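Local coordinates for putative histidinol-phosphate aminotransferase (Burkholderia pseudomallei, PDB 3P1T), which probably transfers the amino group of L-histidinol phosphate to 2-oxoglutarate, using pyridoxal 5'-phosphate as cofactor, in histidine biosynthesis, at residues Leu71-Ile84 and Met220-Leu234. Sequence-based numbering, arbitrary orientation.
Sequences LMLVRGIDECFDRI and MKRKQWFCNVGTLDL
With CG anti to the backbone N (chi1 175°) and the chain extended beyond it, Glu-79 reaches from its helix to Gln-224 and Asn-228. Asn-228, likewise anti (chi1 -173°), gives ND2 to the syn lone pair of Glu-79 OE1 at 2.9 Å, the amide nearly perpendicular to the carboxylate. Gln-224 suits its place because the two N-H bonds of NE2 reach two acceptors, Leu-73 O at 2.9 Å and, from above the carboxylate plane, Glu-79 OE2 at 3.0 Å. Arg-75 N also donates to OE1, and Arg-83 NE forms a salt bridge with OE2, so this buried carboxylate is held against rotation and probably stays ionised. Arg-83 NH2 lies over one Trp-225 face, at most weakly attracted.

Long, unbranched methionines, present as selenomethionine, interlock: Met-72 SE lies 3.6 Å from Met-220 CB, the side chains crossing at about a right angle. Arg-75, bent at chi2 and chi3, forms a salt bridge from NH2 to Asp-233 OD2, above the carboxylate plane; NH2 also hydrogen-bonds Leu-205 O. Leu-73 packs against Val-229 and Leu-234.

In the large domain of this fold-type-I aminotransferase, edge strand 71-74, beside 208-211, and helix 76-87 thus join the link between helices 214-221 and 231-241, where Trp-225 NE1 hydrogen-bonds Asp-82 OD2 of the second subunit.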
loop_
_atom_site.group_PDB
_atom_site.type_symbol
_atom_site.label_atom_id
_atom_site.label_comp_id
_atom_site.label_asym_id
_atom_site.label_seq_id
_atom_site.Cartn_x
_atom_site.Cartn_y
_atom_site.Cartn_z
ATOM N N LEU A 71 -12.718 -7.452 -10.594
ATOM C CA LEU A 71 -11.623 -7.676 -9.659
ATOM C C LEU A 71 -10.924 -6.365 -9.310
ATOM O O LEU A 71 -10.827 -5.473 -10.146
ATOM C CB LEU A 71 -10.605 -8.704 -10.183
ATOM C CG LEU A 71 -9.675 -8.280 -11.286
ATOM C CD1 LEU A 71 -8.332 -7.913 -10.729
ATOM C CD2 LEU A 71 -9.462 -9.400 -12.224
HETATM N N MSE A 72 -10.420 -6.283 -8.067
HETATM C CA MSE A 72 -9.685 -5.151 -7.506
HETATM C C MSE A 72 -8.416 -5.662 -6.795
HETATM O O MSE A 72 -8.516 -6.596 -5.977
HETATM C CB MSE A 72 -10.608 -4.410 -6.544
HETATM C CG MSE A 72 -10.063 -3.092 -6.069
HETATM SE SE MSE A 72 -11.312 -2.109 -4.970
HETATM C CE MSE A 72 -11.142 -3.032 -3.416
ATOM N N LEU A 73 -7.230 -5.105 -7.155
ATOM C CA LEU A 73 -5.938 -5.459 -6.551
ATOM C C LEU A 73 -5.821 -4.676 -5.237
ATOM O O LEU A 73 -6.034 -3.460 -5.236
ATOM C CB LEU A 73 -4.769 -5.180 -7.526
ATOM C CG LEU A 73 -3.321 -5.457 -7.025
ATOM C CD1 LEU A 73 -3.104 -6.922 -6.630
ATOM C CD2 LEU A 73 -2.313 -5.098 -8.082
ATOM N N VAL A 74 -5.575 -5.371 -4.116
ATOM C CA VAL A 74 -5.578 -4.725 -2.802
ATOM C C VAL A 74 -4.334 -5.068 -1.969
ATOM O O VAL A 74 -3.682 -6.095 -2.190
ATOM C CB VAL A 74 -6.856 -5.112 -1.997
ATOM C CG1 VAL A 74 -8.104 -4.501 -2.604
ATOM C CG2 VAL A 74 -7.010 -6.623 -1.847
ATOM N N ARG A 75 -4.052 -4.212 -0.975
ATOM C CA ARG A 75 -2.987 -4.400 -0.001
ATOM C C ARG A 75 -3.481 -5.355 1.116
ATOM O O ARG A 75 -3.697 -4.921 2.270
ATOM C CB ARG A 75 -2.551 -3.049 0.572
ATOM C CG ARG A 75 -1.165 -3.059 1.195
ATOM C CD ARG A 75 -0.213 -2.458 0.198
ATOM N NE ARG A 75 0.735 -3.431 -0.310
ATOM C CZ ARG A 75 1.566 -3.204 -1.313
ATOM N NH1 ARG A 75 1.542 -2.043 -1.960
ATOM N NH2 ARG A 75 2.405 -4.145 -1.702
ATOM N N GLY A 76 -3.717 -6.620 0.732
ATOM C CA GLY A 76 -4.161 -7.674 1.632
ATOM C C GLY A 76 -5.589 -7.569 2.108
ATOM O O GLY A 76 -6.374 -6.720 1.647
ATOM N N ILE A 77 -5.921 -8.440 3.067
ATOM C CA ILE A 77 -7.258 -8.554 3.631
ATOM C C ILE A 77 -7.613 -7.257 4.415
ATOM O O ILE A 77 -8.796 -6.906 4.433
ATOM C CB ILE A 77 -7.405 -9.862 4.486
ATOM C CG1 ILE A 77 -8.869 -10.159 4.917
ATOM C CG2 ILE A 77 -6.438 -9.927 5.648
ATOM C CD1 ILE A 77 -9.938 -10.189 3.819
ATOM N N ASP A 78 -6.618 -6.506 4.966
ATOM C CA ASP A 78 -6.913 -5.244 5.688
ATOM C C ASP A 78 -7.535 -4.215 4.746
ATOM O O ASP A 78 -8.590 -3.683 5.089
ATOM C CB ASP A 78 -5.676 -4.634 6.384
ATOM C CG ASP A 78 -5.165 -5.336 7.633
ATOM O OD1 ASP A 78 -5.508 -6.531 7.837
ATOM O OD2 ASP A 78 -4.351 -4.729 8.362
ATOM N N GLU A 79 -6.920 -3.951 3.555
ATOM C CA GLU A 79 -7.511 -3.000 2.599
ATOM C C GLU A 79 -8.876 -3.487 2.135
ATOM O O GLU A 79 -9.809 -2.698 2.040
ATOM C CB GLU A 79 -6.616 -2.750 1.376
ATOM C CG GLU A 79 -7.316 -1.865 0.348
ATOM C CD GLU A 79 -6.533 -1.315 -0.822
ATOM O OE1 GLU A 79 -5.394 -1.770 -1.065
ATOM O OE2 GLU A 79 -7.071 -0.410 -1.497
ATOM N N CYS A 80 -8.971 -4.781 1.837
ATOM C CA CYS A 80 -10.181 -5.445 1.392
ATOM C C CYS A 80 -11.345 -5.171 2.375
ATOM O O CYS A 80 -12.404 -4.689 1.955
ATOM C CB CYS A 80 -9.912 -6.940 1.250
ATOM S SG CYS A 80 -11.377 -7.919 0.827
ATOM N N PHE A 81 -11.126 -5.452 3.686
ATOM C CA PHE A 81 -12.132 -5.285 4.728
ATOM C C PHE A 81 -12.528 -3.818 4.861
ATOM O O PHE A 81 -13.713 -3.529 5.003
ATOM C CB PHE A 81 -11.635 -5.835 6.087
ATOM C CG PHE A 81 -12.728 -5.934 7.127
ATOM C CD1 PHE A 81 -13.083 -4.824 7.897
ATOM C CD2 PHE A 81 -13.431 -7.123 7.309
ATOM C CE1 PHE A 81 -14.140 -4.892 8.794
ATOM C CE2 PHE A 81 -14.473 -7.192 8.217
ATOM C CZ PHE A 81 -14.826 -6.073 8.947
ATOM N N ASP A 82 -11.553 -2.904 4.831
ATOM C CA ASP A 82 -11.789 -1.460 4.980
ATOM C C ASP A 82 -12.609 -0.886 3.842
ATOM O O ASP A 82 -13.585 -0.184 4.108
ATOM C CB ASP A 82 -10.475 -0.666 5.080
ATOM C CG ASP A 82 -9.777 -0.703 6.429
ATOM O OD1 ASP A 82 -10.236 -1.446 7.316
ATOM O OD2 ASP A 82 -8.812 0.060 6.617
ATOM N N ARG A 83 -12.241 -1.177 2.585
ATOM C CA ARG A 83 -12.946 -0.598 1.445
ATOM C C ARG A 83 -14.371 -1.182 1.334
ATOM O O ARG A 83 -15.279 -0.432 0.994
ATOM C CB ARG A 83 -12.152 -0.782 0.148
ATOM C CG ARG A 83 -10.790 -0.107 0.259
ATOM C CD ARG A 83 -10.447 0.806 -0.891
ATOM N NE ARG A 83 -9.145 1.443 -0.691
ATOM C CZ ARG A 83 -8.973 2.610 -0.078
ATOM N NH1 ARG A 83 -10.014 3.281 0.398
ATOM N NH2 ARG A 83 -7.764 3.122 0.055
ATOM N N ILE A 84 -14.589 -2.464 1.713
ATOM C CA ILE A 84 -15.920 -3.067 1.691
ATOM C C ILE A 84 -16.768 -2.438 2.799
ATOM O O ILE A 84 -17.892 -2.002 2.528
ATOM C CB ILE A 84 -15.893 -4.627 1.802
ATOM C CG1 ILE A 84 -15.319 -5.252 0.525
ATOM C CG2 ILE A 84 -17.307 -5.194 2.064
ATOM C CD1 ILE A 84 -15.133 -6.772 0.598
HETATM N N MSE A 220 -15.348 1.297 -5.272
HETATM C CA MSE A 220 -14.245 1.114 -4.331
HETATM C C MSE A 220 -12.909 1.477 -5.013
HETATM O O MSE A 220 -12.072 2.111 -4.367
HETATM C CB MSE A 220 -14.205 -0.320 -3.761
HETATM C CG MSE A 220 -15.321 -0.635 -2.782
HETATM SE SE MSE A 220 -15.192 -2.449 -2.099
HETATM C CE MSE A 220 -15.432 -3.414 -3.697
ATOM N N LYS A 221 -12.717 1.098 -6.311
ATOM C CA LYS A 221 -11.520 1.436 -7.109
ATOM C C LYS A 221 -11.295 2.928 -7.116
ATOM O O LYS A 221 -10.160 3.376 -6.975
ATOM C CB LYS A 221 -11.625 0.916 -8.553
ATOM C CG LYS A 221 -11.326 -0.567 -8.685
ATOM C CD LYS A 221 -11.389 -1.016 -10.116
ATOM C CE LYS A 221 -11.044 -2.477 -10.222
ATOM N NZ LYS A 221 -11.103 -2.981 -11.620
ATOM N N ARG A 222 -12.392 3.690 -7.216
ATOM C CA ARG A 222 -12.434 5.158 -7.178
ATOM C C ARG A 222 -11.861 5.715 -5.851
ATOM O O ARG A 222 -11.299 6.811 -5.830
ATOM C CB ARG A 222 -13.892 5.650 -7.360
ATOM C CG ARG A 222 -14.175 6.307 -8.699
ATOM C CD ARG A 222 -15.627 6.743 -8.853
ATOM N NE ARG A 222 -16.484 5.673 -9.375
ATOM C CZ ARG A 222 -17.647 5.293 -8.840
ATOM N NH1 ARG A 222 -18.108 5.886 -7.738
ATOM N NH2 ARG A 222 -18.348 4.312 -9.392
ATOM N N LYS A 223 -11.988 4.952 -4.760
ATOM C CA LYS A 223 -11.520 5.407 -3.447
ATOM C C LYS A 223 -10.073 4.951 -3.169
ATOM O O LYS A 223 -9.448 5.485 -2.247
ATOM C CB LYS A 223 -12.469 4.929 -2.322
ATOM C CG LYS A 223 -13.804 5.665 -2.386
ATOM C CD LYS A 223 -14.793 5.248 -1.359
ATOM C CE LYS A 223 -16.065 6.034 -1.523
ATOM N NZ LYS A 223 -17.006 5.782 -0.407
ATOM N N GLN A 224 -9.521 4.051 -3.995
ATOM C CA GLN A 224 -8.153 3.563 -3.808
ATOM C C GLN A 224 -7.138 4.668 -4.058
ATOM O O GLN A 224 -7.426 5.660 -4.738
ATOM C CB GLN A 224 -7.848 2.366 -4.698
ATOM C CG GLN A 224 -8.580 1.095 -4.295
ATOM C CD GLN A 224 -8.065 -0.087 -5.070
ATOM O OE1 GLN A 224 -8.321 -0.241 -6.279
ATOM N NE2 GLN A 224 -7.271 -0.916 -4.400
ATOM N N TRP A 225 -5.962 4.513 -3.460
ATOM C CA TRP A 225 -4.913 5.499 -3.564
ATOM C C TRP A 225 -4.235 5.409 -4.898
ATOM O O TRP A 225 -4.194 4.334 -5.498
ATOM C CB TRP A 225 -3.900 5.305 -2.440
ATOM C CG TRP A 225 -4.474 5.402 -1.055
ATOM C CD1 TRP A 225 -5.445 6.260 -0.630
ATOM C CD2 TRP A 225 -3.993 4.723 0.121
ATOM N NE1 TRP A 225 -5.663 6.096 0.716
ATOM C CE2 TRP A 225 -4.772 5.172 1.207
ATOM C CE3 TRP A 225 -3.016 3.725 0.351
ATOM C CZ2 TRP A 225 -4.597 4.678 2.504
ATOM C CZ3 TRP A 225 -2.823 3.253 1.641
ATOM C CH2 TRP A 225 -3.616 3.714 2.697
ATOM N N PHE A 226 -3.696 6.539 -5.369
ATOM C CA PHE A 226 -2.947 6.569 -6.609
ATOM C C PHE A 226 -1.657 5.746 -6.440
ATOM O O PHE A 226 -0.971 5.905 -5.421
ATOM C CB PHE A 226 -2.647 8.022 -7.022
ATOM C CG PHE A 226 -1.646 8.138 -8.147
ATOM C CD1 PHE A 226 -1.976 7.744 -9.443
ATOM C CD2 PHE A 226 -0.361 8.596 -7.907
ATOM C CE1 PHE A 226 -1.030 7.795 -10.469
ATOM C CE2 PHE A 226 0.572 8.671 -8.939
ATOM C CZ PHE A 226 0.234 8.261 -10.208
ATOM N N CYS A 227 -1.367 4.839 -7.412
ATOM C CA CYS A 227 -0.180 3.987 -7.430
ATOM C C CYS A 227 -0.104 3.190 -6.101
ATOM O O CYS A 227 0.946 3.111 -5.435
ATOM C CB CYS A 227 1.071 4.837 -7.682
ATOM S SG CYS A 227 2.620 3.902 -7.893
ATOM N N ASN A 228 -1.257 2.611 -5.717
ATOM C CA ASN A 228 -1.426 1.833 -4.491
ATOM C C ASN A 228 -0.412 0.667 -4.420
ATOM O O ASN A 228 0.133 0.385 -3.343
ATOM C CB ASN A 228 -2.856 1.315 -4.418
ATOM C CG ASN A 228 -3.231 0.628 -3.127
ATOM O OD1 ASN A 228 -2.889 1.046 -2.007
ATOM N ND2 ASN A 228 -4.011 -0.424 -3.271
ATOM N N VAL A 229 -0.152 0.014 -5.568
ATOM C CA VAL A 229 0.810 -1.094 -5.713
ATOM C C VAL A 229 1.915 -0.636 -6.684
ATOM O O VAL A 229 1.665 -0.391 -7.859
ATOM C CB VAL A 229 0.129 -2.410 -6.158
ATOM C CG1 VAL A 229 1.142 -3.543 -6.277
ATOM C CG2 VAL A 229 -0.979 -2.792 -5.188
ATOM N N GLY A 230 3.108 -0.469 -6.152
ATOM C CA GLY A 230 4.269 0.008 -6.894
ATOM C C GLY A 230 4.826 -0.935 -7.936
ATOM O O GLY A 230 4.442 -2.100 -8.014
ATOM N N THR A 231 5.765 -0.426 -8.723
ATOM C CA THR A 231 6.417 -1.134 -9.823
ATOM C C THR A 231 7.113 -2.449 -9.367
ATOM O O THR A 231 7.029 -3.427 -10.106
ATOM C CB THR A 231 7.420 -0.222 -10.531
ATOM O OG1 THR A 231 8.147 -1.000 -11.486
ATOM C CG2 THR A 231 8.377 0.463 -9.586
ATOM N N LEU A 232 7.752 -2.492 -8.179
ATOM C CA LEU A 232 8.425 -3.717 -7.714
ATOM C C LEU A 232 7.393 -4.821 -7.391
ATOM O O LEU A 232 7.553 -5.956 -7.853
ATOM C CB LEU A 232 9.326 -3.461 -6.483
ATOM C CG LEU A 232 10.511 -2.524 -6.673
ATOM C CD1 LEU A 232 11.189 -2.239 -5.350
ATOM C CD2 LEU A 232 11.495 -3.079 -7.705
ATOM N N ASP A 233 6.321 -4.481 -6.642
ATOM C CA ASP A 233 5.294 -5.447 -6.273
ATOM C C ASP A 233 4.517 -5.915 -7.510
ATOM O O ASP A 233 4.222 -7.110 -7.613
ATOM C CB ASP A 233 4.350 -4.856 -5.221
ATOM C CG ASP A 233 4.982 -4.520 -3.878
ATOM O OD1 ASP A 233 6.038 -5.088 -3.558
ATOM O OD2 ASP A 233 4.413 -3.689 -3.150
ATOM N N LEU A 234 4.237 -5.004 -8.458
ATOM C CA LEU A 234 3.539 -5.340 -9.708
ATOM C C LEU A 234 4.340 -6.338 -10.571
ATOM O O LEU A 234 3.757 -7.323 -11.025
ATOM C CB LEU A 234 3.232 -4.094 -10.546
ATOM C CG LEU A 234 2.124 -3.149 -10.058
ATOM C CD1 LEU A 234 2.143 -1.889 -10.860
ATOM C CD2 LEU A 234 0.768 -3.782 -10.148
HETATM O O HOH W 1 -7.551 -2.471 -8.108
HETATM O O HOH W 2 4.046 -1.109 -3.635
HETATM O O HOH W 3 -5.689 2.159 -1.665
#